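Local coordinates for protein ForH (Streptomyces kaniharaensis, PDB 6NKO) that is probably involved in formycin A biosynthesis and resembles the IMP cyclohydrolase part of the purine-pathway enzyme PurH, although its activity has not been firmly assigned, at residues Gly52-Leu57 / His62-Ile67; Asp69-Pro74 / Val86-Gly91; Gly148-Phe153 / Ala189-Ala194. All blocks are in the same frame, centred on the assembly; numbering follows the deposited sequence.

Interaction 1: Gly52-Leu57 / His62-Ile67; sequences GTYRLL and HEVERI
The carbonyl oxygen L57 O is gripped twice by H62: the backbone H62 N donates to it at 3.0 Å, while H62 ND1 adds a weak bond at 3.4 Å. Histidine suits the place because its ring, with CG beside its own backbone N (chi1 -64°), brings a second N-H back to the same oxygen near the end of the helix. Further along, V64 fills the angle between helix and strand, its two branches sharing the work: CG1 meets L57 CD1 at 3.6 Å and CG2 meets Y54 CD1 at 3.8 Å. With CG anti to the backbone N (chi1 175°), Y54 sends its ring out to the strand, where V64 O approaches the ring edge. The Y54 and R66 side chains cross at about a right angle, and R66 CG lies over the ring face, 3.4 Å from the centroid in a CH-pi contact. Y54 CE2 lies over one face of the R66 guanidinium, the planes 39° apart. A water bonded to Y54 OH also accepts weakly from R66 NH1. R55 brings a like charge near R66, but its NE is paired with D59, which may soften the repulsion. The contact joins helix 51-59 to strand 65-66 within a beta-alpha-beta unit, with A49 and V47 of strand 46-49 touching Y54 and V64, and helix 33-42 flanking L57 and H62.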
# COMPACT_ATOMS: atom_id res chain seq x y z
N GLY A 52 0.03 -11.16 4.58
CA GLY A 52 0.54 -12.08 3.58
C GLY A 52 1.99 -11.80 3.22
O GLY A 52 2.83 -12.70 3.24
N THR A 53 2.30 -10.54 2.89
CA THR A 53 3.66 -10.18 2.51
C THR A 53 4.65 -10.43 3.64
O THR A 53 5.81 -10.77 3.39
CB THR A 53 3.71 -8.71 2.09
OG1 THR A 53 2.53 -8.38 1.35
CG2 THR A 53 4.92 -8.44 1.23
N TYR A 54 4.21 -10.27 4.89
CA TYR A 54 5.12 -10.38 6.03
C TYR A 54 5.69 -11.79 6.15
O TYR A 54 6.91 -11.97 6.25
CB TYR A 54 4.41 -9.96 7.31
CG TYR A 54 5.24 -10.14 8.57
CD1 TYR A 54 6.22 -9.22 8.91
CD2 TYR A 54 5.04 -11.23 9.41
CE1 TYR A 54 6.98 -9.38 10.06
CE2 TYR A 54 5.80 -11.39 10.56
CZ TYR A 54 6.76 -10.46 10.87
OH TYR A 54 7.52 -10.62 12.01
N ARG A 55 4.82 -12.80 6.16
CA ARG A 55 5.27 -14.17 6.35
C ARG A 55 6.19 -14.61 5.22
O ARG A 55 7.16 -15.34 5.45
CB ARG A 55 4.07 -15.11 6.47
CG ARG A 55 4.44 -16.53 6.90
CD ARG A 55 4.69 -16.61 8.40
NE ARG A 55 6.08 -16.32 8.73
CZ ARG A 55 6.48 -15.82 9.90
NH1 ARG A 55 5.60 -15.56 10.85
NH2 ARG A 55 7.77 -15.58 10.12
N LEU A 56 5.91 -14.16 4.00
CA LEU A 56 6.75 -14.52 2.87
C LEU A 56 8.13 -13.88 2.98
O LEU A 56 9.15 -14.54 2.74
CB LEU A 56 6.08 -14.12 1.56
CG LEU A 56 6.92 -14.26 0.29
CD1 LEU A 56 6.85 -15.68 -0.24
CD2 LEU A 56 6.46 -13.26 -0.76
N LEU A 57 8.19 -12.60 3.35
CA LEU A 57 9.47 -11.91 3.40
C LEU A 57 10.30 -12.35 4.59
O LEU A 57 11.53 -12.42 4.49
CB LEU A 57 9.25 -10.39 3.44
CG LEU A 57 8.63 -9.76 2.20
CD1 LEU A 57 8.31 -8.29 2.45
CD2 LEU A 57 9.54 -9.91 0.99
N HIS A 62 14.24 -11.56 5.58
CA HIS A 62 14.32 -10.11 5.50
C HIS A 62 13.71 -9.52 6.77
O HIS A 62 12.71 -10.03 7.29
CB HIS A 62 13.57 -9.60 4.26
CG HIS A 62 14.17 -10.05 2.96
ND1 HIS A 62 13.62 -11.07 2.21
CD2 HIS A 62 15.26 -9.62 2.28
CE1 HIS A 62 14.34 -11.24 1.12
NE2 HIS A 62 15.34 -10.38 1.13
N GLU A 63 14.35 -8.46 7.28
CA GLU A 63 13.96 -7.84 8.54
C GLU A 63 12.79 -6.88 8.33
O GLU A 63 12.86 -5.67 8.60
CB GLU A 63 15.17 -7.13 9.17
CG GLU A 63 15.80 -6.00 8.30
CD GLU A 63 16.75 -6.51 7.22
OE1 GLU A 63 17.77 -5.84 6.94
OE2 GLU A 63 16.47 -7.59 6.65
N VAL A 64 11.70 -7.43 7.85
CA VAL A 64 10.48 -6.66 7.64
C VAL A 64 9.70 -6.64 8.94
O VAL A 64 9.74 -7.58 9.74
CB VAL A 64 9.64 -7.23 6.47
CG1 VAL A 64 10.40 -7.09 5.17
CG2 VAL A 64 9.27 -8.69 6.72
N GLU A 65 9.00 -5.54 9.17
CA GLU A 65 8.22 -5.36 10.38
C GLU A 65 6.75 -5.63 10.08
O GLU A 65 6.30 -5.52 8.94
CB GLU A 65 8.41 -3.95 10.94
CG GLU A 65 9.83 -3.68 11.42
CD GLU A 65 10.13 -2.20 11.59
OE1 GLU A 65 9.72 -1.61 12.61
OE2 GLU A 65 10.79 -1.61 10.70
N ARG A 66 6.01 -6.02 11.11
CA ARG A 66 4.59 -6.30 10.97
C ARG A 66 3.81 -5.00 11.05
O ARG A 66 3.82 -4.33 12.08
CB ARG A 66 4.14 -7.27 12.06
CG ARG A 66 3.70 -8.62 11.55
CD ARG A 66 2.79 -9.31 12.55
NE ARG A 66 2.48 -10.68 12.16
CZ ARG A 66 3.16 -11.75 12.58
NH1 ARG A 66 4.19 -11.59 13.40
NH2 ARG A 66 2.81 -12.96 12.18
N ILE A 67 3.11 -4.65 9.96
CA ILE A 67 2.28 -3.44 9.95
C ILE A 67 1.16 -3.53 10.97
O ILE A 67 0.55 -2.51 11.31
CB ILE A 67 1.70 -3.19 8.54
CG1 ILE A 67 1.36 -1.72 8.35
CG2 ILE A 67 0.42 -3.99 8.35
CD1 ILE A 67 2.53 -0.78 8.48
O HOH W 1 6.63 -9.78 14.62

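Interaction 2: Asp69-Pro74 / Val86-Gly91; sequences DLAGVP and VSVMGG
A71 turns its single methyl group toward the start of helix 86-93, where it meets two consecutive side chains that approach it from directions nearly at right angles. S87 CB lies 3.5 Å from A71 CB, and V88 CG2 lies 3.7 Å from the same carbon; at A71 CB the directions to S87 CB and V88 CG2 are 87° apart. The methyl therefore fits into the notch between neighbouring helix residues, a place for which alanine is suitably small. S87 touches with its methylene and not with its hydroxyl: OG sits beside the backbone N (chi1 -72°), and S87 OG is 4.4 Å from A71 CB. V88 likewise meets the loop with one branch: CG2 faces A71, while CG1 lies farther off. The V88 side chain also touches M145 of helix 141-151.

In the parallel alpha/beta fold of the MGS-like domain, this contact ties the long irregular connection that follows edge strand 65-66 to the helix that comes next in the chain. The loop backbone takes part as well. A71 adopts a left-handed conformation (phi 61°), and its carbonyl oxygen faces the helix: A71 O is 3.2 Å from V88 CG2, a close van der Waals approach to an apolar carbon. That oxygen is hydrogen-bonded to T85 OG1, just ahead of the helix, and T85 OG1 in turn accepts a weak bond from V88 N. Within the helix the regular pattern is already running, with G90 N bonded to V86 O at 2.7 Å.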
# COMPACT_ATOMS: atom_id res chain seq x y z
N ASP A 69 1.29 -4.95 14.42
CA ASP A 69 1.83 -4.47 15.69
C ASP A 69 2.36 -3.04 15.56
O ASP A 69 2.25 -2.24 16.50
CB ASP A 69 2.94 -5.42 16.13
CG ASP A 69 2.54 -6.90 15.99
OD1 ASP A 69 1.34 -7.24 16.12
OD2 ASP A 69 3.43 -7.73 15.71
N LEU A 70 2.93 -2.72 14.41
CA LEU A 70 3.51 -1.40 14.16
C LEU A 70 2.41 -0.48 13.68
O LEU A 70 1.94 -0.62 12.56
CB LEU A 70 4.58 -1.49 13.07
CG LEU A 70 5.52 -0.33 12.75
CD1 LEU A 70 6.85 -0.61 13.39
CD2 LEU A 70 5.67 -0.20 11.25
N ALA A 71 2.04 0.50 14.51
CA ALA A 71 1.14 1.58 14.11
C ALA A 71 -0.22 1.06 13.68
O ALA A 71 -1.03 1.79 13.10
CB ALA A 71 1.73 2.43 12.97
N GLY A 72 -0.49 -0.20 13.96
CA GLY A 72 -1.73 -0.79 13.52
C GLY A 72 -2.47 -1.35 14.69
O GLY A 72 -2.20 -1.02 15.85
N VAL A 73 -3.40 -2.24 14.39
CA VAL A 73 -4.39 -2.66 15.36
C VAL A 73 -4.61 -4.16 15.15
O VAL A 73 -5.54 -4.59 14.45
CB VAL A 73 -5.68 -1.81 15.26
CG1 VAL A 73 -6.75 -2.26 14.22
CG2 VAL A 73 -6.23 -1.35 16.72
N PRO A 74 -3.67 -5.02 15.66
CA PRO A 74 -3.65 -6.45 15.30
C PRO A 74 -4.65 -7.24 16.12
O PRO A 74 -4.87 -6.89 17.28
CB PRO A 74 -2.23 -6.90 15.68
CG PRO A 74 -1.52 -5.62 16.02
CD PRO A 74 -2.54 -4.70 16.54
N VAL A 86 -4.74 6.19 13.20
CA VAL A 86 -4.20 7.53 13.00
C VAL A 86 -2.74 7.46 12.56
O VAL A 86 -2.29 8.24 11.71
CB VAL A 86 -4.37 8.37 14.28
CG1 VAL A 86 -3.66 9.71 14.14
CG2 VAL A 86 -5.85 8.57 14.59
N SER A 87 -1.98 6.52 13.12
CA SER A 87 -0.55 6.45 12.83
C SER A 87 -0.29 6.09 11.37
O SER A 87 0.57 6.70 10.72
CB SER A 87 0.12 5.45 13.76
OG SER A 87 0.21 5.96 15.08
N VAL A 88 -1.01 5.10 10.84
CA VAL A 88 -0.78 4.68 9.46
C VAL A 88 -1.38 5.68 8.48
O VAL A 88 -0.70 6.18 7.57
CB VAL A 88 -1.32 3.26 9.22
CG1 VAL A 88 -1.32 2.94 7.73
CG2 VAL A 88 -0.49 2.24 9.98
N MET A 89 -2.67 5.99 8.64
CA MET A 89 -3.33 6.90 7.71
C MET A 89 -2.85 8.34 7.87
O MET A 89 -2.81 9.09 6.90
CB MET A 89 -4.85 6.82 7.89
CG MET A 89 -5.44 5.45 7.59
SD MET A 89 -4.87 4.77 6.01
CE MET A 89 -5.59 5.95 4.87
N GLY A 90 -2.48 8.73 9.09
CA GLY A 90 -1.87 10.04 9.28
C GLY A 90 -0.50 10.13 8.64
O GLY A 90 -0.14 11.17 8.08
N GLY A 91 0.28 9.05 8.72
CA GLY A 91 1.58 9.03 8.08
C GLY A 91 1.53 9.16 6.57
O GLY A 91 2.53 9.53 5.95

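Interaction 3: Gly148-Phe153 / Ala189-Ala194; sequences GAAKNF and ALAEKA
With chi1 at 63°, F153 places CG between its own backbone N and carbonyl carbon, a setting that lays the near side of the ring against A191 of the partner helix. This is a helix-helix packing on the flank of an alpha/beta fold: the last turn of helix 141-151 lies against the long helix 184-212, both touching edge strand 157-159 through P158. Alanine is the residue that permits it, since with alanine methyls where the helices meet the backbones come so close that A150 CA and A191 CA are 4.2 Å apart. The two alanines engage reciprocally, A150 CB lying 3.6 Å from A191 O and A191 CB lying 3.3 Å from A150 O. One turn further on, A194 CB lies 3.9 Å from A150 CB, so the buried A150 rests between residues spaced three apart. N152 is the first residue to depart from helical angles, and its side-chain ND2 is bonded to the carbonyls of I92 and A94; this turn delivers F153 to its place, while F153 O accepts a bond from R187. The phenyl ring meets the A191 methyl obliquely, extending the apolar surface past the helix end. F153 CD2 stands 3.7 Å from A191 CB, and A150 O lies in the plane of the ring, at its edge.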
# COMPACT_ATOMS: atom_id res chain seq x y z
N GLY A 148 -4.77 7.42 -0.74
CA GLY A 148 -4.20 8.49 0.06
C GLY A 148 -2.78 8.82 -0.34
O GLY A 148 -2.39 9.99 -0.37
N ALA A 149 -1.98 7.80 -0.67
CA ALA A 149 -0.63 8.04 -1.14
C ALA A 149 -0.63 8.76 -2.48
O ALA A 149 0.16 9.68 -2.70
CB ALA A 149 0.13 6.71 -1.24
N ALA A 150 -1.51 8.35 -3.39
CA ALA A 150 -1.59 9.00 -4.70
C ALA A 150 -2.04 10.45 -4.57
O ALA A 150 -1.51 11.33 -5.25
CB ALA A 150 -2.53 8.22 -5.62
N LYS A 151 -3.01 10.71 -3.70
CA LYS A 151 -3.44 12.09 -3.48
C LYS A 151 -2.30 12.93 -2.90
O LYS A 151 -2.17 14.12 -3.23
CB LYS A 151 -4.65 12.12 -2.55
CG LYS A 151 -5.10 13.53 -2.17
CD LYS A 151 -6.31 13.50 -1.25
CE LYS A 151 -6.58 14.88 -0.67
NZ LYS A 151 -8.00 15.04 -0.25
N ASN A 152 -1.47 12.33 -2.06
CA ASN A 152 -0.34 13.02 -1.44
C ASN A 152 0.97 12.57 -2.07
O ASN A 152 1.92 12.23 -1.37
CB ASN A 152 -0.34 12.74 0.07
CG ASN A 152 0.34 13.83 0.87
OD1 ASN A 152 0.47 14.97 0.42
ND2 ASN A 152 0.77 13.49 2.08
N PHE A 153 1.03 12.57 -3.41
CA PHE A 153 2.15 11.94 -4.10
C PHE A 153 3.46 12.71 -3.94
O PHE A 153 4.53 12.13 -4.17
CB PHE A 153 1.83 11.75 -5.59
CG PHE A 153 1.62 13.04 -6.36
CD1 PHE A 153 2.69 13.80 -6.78
CD2 PHE A 153 0.34 13.45 -6.68
CE1 PHE A 153 2.49 14.98 -7.49
CE2 PHE A 153 0.14 14.62 -7.39
CZ PHE A 153 1.21 15.39 -7.79
N ALA A 189 2.67 10.59 -12.31
CA ALA A 189 2.32 9.50 -13.23
C ALA A 189 1.91 8.25 -12.47
O ALA A 189 0.96 7.56 -12.86
CB ALA A 189 3.50 9.21 -14.16
N LEU A 190 2.62 7.94 -11.38
CA LEU A 190 2.23 6.80 -10.55
C LEU A 190 0.92 7.08 -9.81
O LEU A 190 0.12 6.16 -9.60
CB LEU A 190 3.34 6.47 -9.55
CG LEU A 190 4.59 5.79 -10.10
CD1 LEU A 190 5.69 5.77 -9.05
CD2 LEU A 190 4.28 4.38 -10.58
N ALA A 191 0.69 8.33 -9.42
CA ALA A 191 -0.53 8.67 -8.71
C ALA A 191 -1.75 8.53 -9.61
O ALA A 191 -2.77 7.96 -9.21
CB ALA A 191 -0.44 10.09 -8.15
N GLU A 192 -1.66 9.04 -10.84
CA GLU A 192 -2.75 8.87 -11.80
C GLU A 192 -2.99 7.39 -12.10
O GLU A 192 -4.14 6.95 -12.22
CB GLU A 192 -2.43 9.62 -13.09
CG GLU A 192 -3.45 9.39 -14.19
CD GLU A 192 -2.81 9.20 -15.55
OE1 GLU A 192 -2.94 10.10 -16.39
OE2 GLU A 192 -2.18 8.14 -15.76
N LYS A 193 -1.91 6.61 -12.21
CA LYS A 193 -2.05 5.18 -12.45
C LYS A 193 -2.72 4.49 -11.26
O LYS A 193 -3.52 3.57 -11.45
CB LYS A 193 -0.68 4.57 -12.74
CG LYS A 193 -0.71 3.10 -13.09
CD LYS A 193 0.70 2.60 -13.39
CE LYS A 193 0.66 1.21 -13.99
NZ LYS A 193 2.02 0.75 -14.38
N ALA A 194 -2.40 4.93 -10.04
CA ALA A 194 -2.98 4.32 -8.85
C ALA A 194 -4.50 4.52 -8.82
O ALA A 194 -5.25 3.57 -8.56
CB ALA A 194 -2.33 4.90 -7.60

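The three contacts follow one another along the chain and step through the fold from one side to the other. Interactions 1 and 2 touch, with E65 OE1 3.1 Å from L70 CD1 and centres 16 Å apart, because the loop of interaction 2 continues from the strand used by interaction 1. Between interactions 2 and 3 the centres are 20 Å apart and the nearest atoms about 6 Å; helix 141-151 bridges them, since its M145 meets V88 and its last turn carries A150. Interactions 1 and 3, 24 Å apart between centres, lie on opposite sides of the chain's centre. The structure is an apo form, so no bound ligand relates them to a pocket.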